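Local coordinates for protein mannosephosphate isomerase, putative (Archaeoglobus fulgidus, PDB 1ZX5) that probably interconverts D-mannose 6-phosphate and D-fructose 6-phosphate as a zinc-dependent isomerase of the type 1 family, built from cupin folds, at residues 97-102 / 174-179; 257-262 / 291-296. All coordinates share one frame; numbering follows the deposited sequence.

Interaction 1 of 2, residues 97-102 / 174-179. With LFR (beta-L-fructofuranose), chain B; GOL (glycerol), chain K.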
loop_
_atom_site.group_PDB
_atom_site.type_symbol
_atom_site.label_atom_id
_atom_site.label_comp_id
_atom_site.label_asym_id
_atom_site.label_seq_id
_atom_site.Cartn_x
_atom_site.Cartn_y
_atom_site.Cartn_z
ATOM N N GLN A 97 -13.709 8.197 6.513
ATOM C CA GLN A 97 -14.131 9.473 5.961
ATOM C C GLN A 97 -13.418 9.704 4.625
ATOM O O GLN A 97 -12.312 9.185 4.396
ATOM C CB GLN A 97 -13.870 10.619 6.958
ATOM C CG GLN A 97 -14.198 12.060 6.465
ATOM C CD GLN A 97 -15.676 12.306 6.095
ATOM O OE1 GLN A 97 -16.112 12.026 4.974
ATOM N NE2 GLN A 97 -16.431 12.869 7.032
ATOM N N VAL A 98 -14.071 10.453 3.738
ATOM C CA VAL A 98 -13.470 10.824 2.466
ATOM C C VAL A 98 -12.219 11.672 2.713
ATOM O O VAL A 98 -12.207 12.570 3.553
ATOM C CB VAL A 98 -14.469 11.575 1.543
ATOM C CG1 VAL A 98 -13.788 12.019 0.254
ATOM C CG2 VAL A 98 -15.683 10.678 1.215
ATOM N N HIS A 99 -11.157 11.343 1.994
ATOM C CA HIS A 99 -9.909 12.073 2.090
ATOM C C HIS A 99 -9.256 12.134 0.713
ATOM O O HIS A 99 -9.754 11.539 -0.243
ATOM C CB HIS A 99 -8.984 11.456 3.154
ATOM C CG HIS A 99 -8.796 9.976 3.022
ATOM N ND1 HIS A 99 -9.794 9.064 3.309
ATOM C CD2 HIS A 99 -7.709 9.244 2.677
ATOM C CE1 HIS A 99 -9.342 7.839 3.113
ATOM N NE2 HIS A 99 -8.079 7.918 2.733
ATOM N N VAL A 100 -8.159 12.873 0.623
ATOM C CA VAL A 100 -7.498 13.171 -0.625
ATOM C C VAL A 100 -6.014 13.395 -0.331
ATOM O O VAL A 100 -5.649 13.887 0.736
ATOM C CB VAL A 100 -8.155 14.432 -1.342
ATOM C CG1 VAL A 100 -8.106 15.687 -0.466
ATOM C CG2 VAL A 100 -7.519 14.704 -2.717
ATOM N N HIS A 101 -5.167 13.017 -1.282
ATOM C CA HIS A 101 -3.724 13.176 -1.165
ATOM C C HIS A 101 -3.226 14.294 -2.078
ATOM O O HIS A 101 -3.745 14.462 -3.185
ATOM C CB HIS A 101 -3.017 11.879 -1.551
ATOM C CG HIS A 101 -3.422 10.702 -0.721
ATOM N ND1 HIS A 101 -3.355 10.704 0.657
ATOM C CD2 HIS A 101 -3.875 9.476 -1.073
ATOM C CE1 HIS A 101 -3.769 9.538 1.119
ATOM N NE2 HIS A 101 -4.084 8.774 0.089
ATOM N N PRO A 102 -2.198 15.040 -1.626
ATOM C CA PRO A 102 -1.543 16.021 -2.487
ATOM C C PRO A 102 -0.536 15.368 -3.457
ATOM O O PRO A 102 0.006 14.295 -3.171
ATOM C CB PRO A 102 -0.795 16.904 -1.484
ATOM C CG PRO A 102 -0.429 15.958 -0.383
ATOM C CD PRO A 102 -1.580 14.981 -0.282
ATOM N N ILE A 174 -7.530 12.944 -6.139
ATOM C CA ILE A 174 -8.719 12.071 -6.197
ATOM C C ILE A 174 -9.257 11.759 -4.795
ATOM O O ILE A 174 -8.553 11.158 -3.989
ATOM C CB ILE A 174 -8.440 10.735 -6.963
ATOM C CG1 ILE A 174 -7.924 10.994 -8.391
ATOM C CG2 ILE A 174 -9.682 9.834 -6.982
ATOM C CD1 ILE A 174 -8.905 11.704 -9.304
ATOM N N PRO A 175 -10.509 12.163 -4.508
ATOM C CA PRO A 175 -11.152 11.854 -3.227
ATOM C C PRO A 175 -11.496 10.360 -3.151
ATOM O O PRO A 175 -11.885 9.755 -4.169
ATOM C CB PRO A 175 -12.428 12.695 -3.261
ATOM C CG PRO A 175 -12.740 12.824 -4.730
ATOM C CD PRO A 175 -11.404 12.914 -5.409
ATOM N N HIS A 176 -11.346 9.765 -1.970
ATOM C CA HIS A 176 -11.556 8.338 -1.840
ATOM C C HIS A 176 -11.850 7.934 -0.399
ATOM O O HIS A 176 -11.625 8.707 0.532
ATOM C CB HIS A 176 -10.353 7.557 -2.411
ATOM C CG HIS A 176 -9.081 7.763 -1.644
ATOM N ND1 HIS A 176 -8.274 8.871 -1.814
ATOM C CD2 HIS A 176 -8.480 7.002 -0.701
ATOM C CE1 HIS A 176 -7.233 8.782 -1.005
ATOM N NE2 HIS A 176 -7.336 7.660 -0.318
ATOM N N ALA A 177 -12.378 6.716 -0.255
ATOM C CA ALA A 177 -12.765 6.117 1.011
ATOM C C ALA A 177 -13.043 4.630 0.754
ATOM O O ALA A 177 -13.037 4.161 -0.400
ATOM C CB ALA A 177 -14.014 6.807 1.590
ATOM N N GLY A 178 -13.291 3.895 1.835
ATOM C CA GLY A 178 -13.627 2.481 1.754
ATOM C C GLY A 178 -14.568 2.107 2.878
ATOM O O GLY A 178 -14.677 2.832 3.863
ATOM N N GLU A 179 -15.246 0.975 2.727
ATOM C CA GLU A 179 -16.181 0.487 3.734
ATOM C C GLU A 179 -16.267 -1.031 3.640
ATOM O O GLU A 179 -16.530 -1.572 2.568
ATOM C CB GLU A 179 -17.561 1.116 3.517
ATOM C CG GLU A 179 -18.603 0.705 4.518
ATOM C CD GLU A 179 -19.945 1.409 4.282
ATOM O OE1 GLU A 179 -20.446 1.427 3.129
ATOM O OE2 GLU A 179 -20.503 1.951 5.265
HETATM C C1 LFR B . -18.842 10.252 5.765
HETATM C C2 LFR B . -18.623 8.879 6.427
HETATM C C3 LFR B . -17.809 9.034 7.716
HETATM C C4 LFR B . -18.702 8.614 8.863
HETATM C C5 LFR B . -20.033 8.204 8.240
HETATM C C6 LFR B . -20.399 6.764 8.600
HETATM O O1 LFR B . -18.211 10.394 4.483
HETATM O O2 LFR B . -17.969 7.939 5.543
HETATM O O3 LFR B . -16.667 8.184 7.743
HETATM O O4 LFR B . -18.857 9.740 9.732
HETATM O O5 LFR B . -19.915 8.369 6.814
HETATM O O6 LFR B . -21.799 6.485 8.433
HETATM C C1 GOL K . -6.408 4.718 5.122
HETATM O O1 GOL K . -7.609 5.357 5.540
HETATM C C2 GOL K . -5.646 5.539 4.071
HETATM O O2 GOL K . -4.306 5.085 3.986
HETATM C C3 GOL K . -6.307 5.428 2.693
HETATM O O3 GOL K . -5.724 6.286 1.726
HETATM O O HOH W 1 -5.894 11.423 -3.643
#
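His99 and His176 face each other as an antiparallel hydrogen-bonded pair, a single bridge. His99 N donates to His176 O over 3.1 Å and His176 N returns a bond to His99 O over 2.9 Å. CA-H...O contacts flank the bridge, Val98 CA to His176 O and Pro175 CA to His99 O.

The imidazoles of His99, His101 and His176 form an aromatic cluster. The His99 and His176 ring planes are inclined at 59°, with centroids 4.2 Å apart. Two ring-to-backbone bonds set the rotation of these rings: His99 ND1 to Gln97 O at 2.7 Å and His176 ND1 to Ile174 O at 3.2 Å, each acceptor close to the ring plane. With chi1 at 50° and 66°, both CG atoms sit between backbone N and carbonyl carbon, and each ring folds back to its bond. The NE2 atoms converge on glycerol O3, 2.9 Å from His176 NE2 and only weakly bonded to His99 and His101; His101 ND1 is hydrogen-bonded to Leu192 O. Such a histidine cluster is consistent with a cupin metal site and the zinc cofactor of this family, although the modelled occupant is glycerol.

Gln97 OE1 accepts from Val98 N and, at 2.7 Å, from O1 of the bound fructofuranose, joining the sugar to the loop that leads into strand 99-100. Apolar contact comes from Val98 CG1 alongside Pro175 CB, 3.8 Å away.

Strand 99-100 pairs on its other edge with strand 194-195, and Phe195 stacks on His99. Leu157 of strand 157-161 packs against Val98 and Pro175, while helix 201-207 meets Val100 through Val207.

Interaction 2 of 2, residues 257-262 / 291-296. With ACY (acetic acid), chain E.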
loop_
_atom_site.group_PDB
_atom_site.type_symbol
_atom_site.label_atom_id
_atom_site.label_comp_id
_atom_site.label_asym_id
_atom_site.label_seq_id
_atom_site.Cartn_x
_atom_site.Cartn_y
_atom_site.Cartn_z
ATOM N N GLY A 257 -2.439 -19.190 0.944
ATOM C CA GLY A 257 -1.649 -20.407 0.865
ATOM C C GLY A 257 -0.351 -20.308 1.633
ATOM O O GLY A 257 -0.033 -19.271 2.211
ATOM N N TYR A 258 0.404 -21.398 1.616
ATOM C CA TYR A 258 1.691 -21.488 2.284
ATOM C C TYR A 258 2.763 -21.662 1.208
ATOM O O TYR A 258 2.570 -22.432 0.280
ATOM C CB TYR A 258 1.671 -22.700 3.220
ATOM C CG TYR A 258 3.032 -23.068 3.778
ATOM C CD1 TYR A 258 3.647 -22.258 4.732
ATOM C CD2 TYR A 258 3.704 -24.212 3.340
ATOM C CE1 TYR A 258 4.892 -22.570 5.245
ATOM C CE2 TYR A 258 4.960 -24.540 3.857
ATOM C CZ TYR A 258 5.539 -23.713 4.815
ATOM O OH TYR A 258 6.777 -24.012 5.341
ATOM N N PHE A 259 3.882 -20.958 1.342
ATOM C CA PHE A 259 4.938 -20.927 0.307
ATOM C C PHE A 259 6.295 -21.335 0.839
ATOM O O PHE A 259 6.705 -20.857 1.881
ATOM C CB PHE A 259 5.069 -19.508 -0.294
ATOM C CG PHE A 259 3.845 -19.062 -1.022
ATOM C CD1 PHE A 259 3.698 -19.320 -2.389
ATOM C CD2 PHE A 259 2.813 -18.423 -0.337
ATOM C CE1 PHE A 259 2.554 -18.943 -3.064
ATOM C CE2 PHE A 259 1.659 -18.043 -1.013
ATOM C CZ PHE A 259 1.530 -18.308 -2.376
ATOM N N ILE A 260 6.994 -22.191 0.100
ATOM C CA ILE A 260 8.427 -22.421 0.323
ATOM C C ILE A 260 9.188 -21.577 -0.705
ATOM O O ILE A 260 8.854 -21.584 -1.887
ATOM C CB ILE A 260 8.790 -23.935 0.247
ATOM C CG1 ILE A 260 8.047 -24.690 1.369
ATOM C CG2 ILE A 260 10.317 -24.152 0.333
ATOM C CD1 ILE A 260 8.041 -26.192 1.208
ATOM N N LEU A 261 10.167 -20.811 -0.229
ATOM C CA LEU A 261 10.914 -19.876 -1.061
ATOM C C LEU A 261 12.328 -20.409 -1.208
ATOM O O LEU A 261 12.951 -20.803 -0.218
ATOM C CB LEU A 261 10.932 -18.465 -0.430
ATOM C CG LEU A 261 9.623 -17.806 0.069
ATOM C CD1 LEU A 261 9.864 -16.428 0.723
ATOM C CD2 LEU A 261 8.595 -17.689 -1.045
ATOM N N ARG A 262 12.832 -20.450 -2.434
ATOM C CA ARG A 262 14.192 -20.953 -2.679
ATOM C C ARG A 262 14.950 -19.962 -3.548
ATOM O O ARG A 262 14.605 -19.752 -4.712
ATOM C CB ARG A 262 14.174 -22.345 -3.334
ATOM C CG ARG A 262 13.474 -23.422 -2.507
ATOM C CD ARG A 262 13.493 -24.786 -3.210
ATOM N NE ARG A 262 12.966 -25.852 -2.354
ATOM C CZ ARG A 262 11.676 -26.216 -2.241
ATOM N NH1 ARG A 262 10.691 -25.599 -2.927
ATOM N NH2 ARG A 262 11.368 -27.222 -1.421
ATOM N N GLY A 291 -1.654 -21.374 -4.302
ATOM C CA GLY A 291 -1.592 -20.141 -3.547
ATOM C C GLY A 291 -1.563 -18.917 -4.434
ATOM O O GLY A 291 -1.457 -19.019 -5.667
ATOM N N LYS A 292 -1.674 -17.759 -3.798
ATOM C CA LYS A 292 -1.588 -16.471 -4.478
ATOM C C LYS A 292 -0.612 -15.612 -3.728
ATOM O O LYS A 292 -0.766 -15.386 -2.524
ATOM C CB LYS A 292 -2.958 -15.783 -4.570
ATOM C CG LYS A 292 -3.959 -16.608 -5.365
ATOM C CD LYS A 292 -5.233 -15.859 -5.612
ATOM C CE LYS A 292 -6.337 -16.817 -6.034
ATOM N NZ LYS A 292 -6.136 -17.266 -7.428
ATOM N N ILE A 293 0.418 -15.169 -4.433
ATOM C CA ILE A 293 1.451 -14.353 -3.821
ATOM C C ILE A 293 1.488 -13.033 -4.601
ATOM O O ILE A 293 1.414 -13.027 -5.825
ATOM C CB ILE A 293 2.826 -15.125 -3.774
ATOM C CG1 ILE A 293 3.851 -14.407 -2.873
ATOM C CG2 ILE A 293 3.378 -15.422 -5.197
ATOM C CD1 ILE A 293 5.038 -15.298 -2.471
ATOM N N VAL A 294 1.558 -11.921 -3.879
ATOM C CA VAL A 294 1.595 -10.617 -4.500
ATOM C C VAL A 294 3.046 -10.184 -4.622
ATOM O O VAL A 294 3.784 -10.179 -3.627
ATOM C CB VAL A 294 0.799 -9.563 -3.668
ATOM C CG1 VAL A 294 0.762 -8.205 -4.404
ATOM C CG2 VAL A 294 -0.627 -10.075 -3.357
ATOM N N ARG A 295 3.460 -9.823 -5.832
ATOM C CA ARG A 295 4.788 -9.266 -6.040
ATOM C C ARG A 295 4.685 -7.745 -6.197
ATOM O O ARG A 295 4.008 -7.255 -7.094
ATOM C CB ARG A 295 5.446 -9.884 -7.272
ATOM C CG ARG A 295 6.910 -9.535 -7.404
ATOM C CD ARG A 295 7.547 -10.138 -8.654
ATOM N NE ARG A 295 7.066 -9.527 -9.887
ATOM C CZ ARG A 295 7.698 -8.580 -10.575
ATOM N NH1 ARG A 295 7.150 -8.114 -11.696
ATOM N NH2 ARG A 295 8.876 -8.106 -10.173
ATOM N N ILE A 296 5.366 -7.018 -5.320
ATOM C CA ILE A 296 5.406 -5.568 -5.354
ATOM C C ILE A 296 6.794 -5.189 -5.864
ATOM O O ILE A 296 7.793 -5.712 -5.399
ATOM C CB ILE A 296 5.108 -4.963 -3.933
ATOM C CG1 ILE A 296 3.763 -5.484 -3.410
ATOM C CG2 ILE A 296 5.162 -3.420 -3.951
ATOM C CD1 ILE A 296 3.562 -5.350 -1.880
HETATM C C ACY E . -6.069 -13.694 -9.222
HETATM O O ACY E . -6.843 -14.430 -8.573
HETATM O OXT ACY E . -4.928 -14.039 -9.606
HETATM C CH3 ACY E . -6.550 -12.328 -9.573
#
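The interior of the C-terminal cupin domain, where its two antiparallel sheets face each other, is bridged here by Phe259 and strand 291-296. Strands 259-262 and 291-296 belong to different sheets: their axes come no nearer than 9.9 Å and their directions differ by 52°, so the Phe259 ring spans the gap to reach backbone and side chain.

Phe259 carries the contact. Its chi1 of -64° sets CG anti to the carbonyl carbon and sends the ring across to the other sheet. Ile293 lies over one face, with CB 4.1 Å from the ring centroid and 28° off the normal, a CH-pi contact; Ile293 CD1 also sits above the ring. The edge turns to the backbone instead, Phe259 CZ coming within 3.5 Å of Lys292 N.

Two glycines make this close approach possible. Gly257 CA and Gly291 CA are 4.4 Å apart, and a beta carbon on Gly291 would clash with Phe259 CZ. At Gly257's backbone angles a beta carbon would press on the preceding carbonyl O, so glycine is needed.

Replacing Phe259 by an alanine would probably open a gap between the sheets, leaving Ile293 CB without the ring face it packs on and the Gly291-Lys292 backbone without the ring edge.

On the opposite side of strand 291-296, Lys292 points away from the contact, and its NZ bonds acetate O at 3.1 Å and forms a salt bridge with Asp236.

Val237, Ala254 and Ser288 close round the Phe259 ring, while Val235 and Leu252 flank Ile293. Two antiparallel sheets packed face to face form the cupin (jelly-roll) beta-barrel, whose interior this ring fills.

Interactions 1 and 2 lie on opposite sides of the chain's centre, 14 Å and 18 Å from it, with their own centres 30 Å apart. Their nearest atoms are about 16 Å apart, so they do not touch. Interaction 1 borders the fructofuranose pocket, whose sugar is also hydrogen-bonded by Asp150, Lys154 and Thr96, and gathers the histidine cluster; interaction 2 is sandwich packing remote from that sugar. A structural route nevertheless joins them: segment 174-179 runs almost directly into strand 181-188, where Leu184 touches both Val294 and Ile296 of segment 291-296 and Val186 touches Ile296. The probable catalytic region and the C-terminal cupin domain thus meet through neighbouring strands.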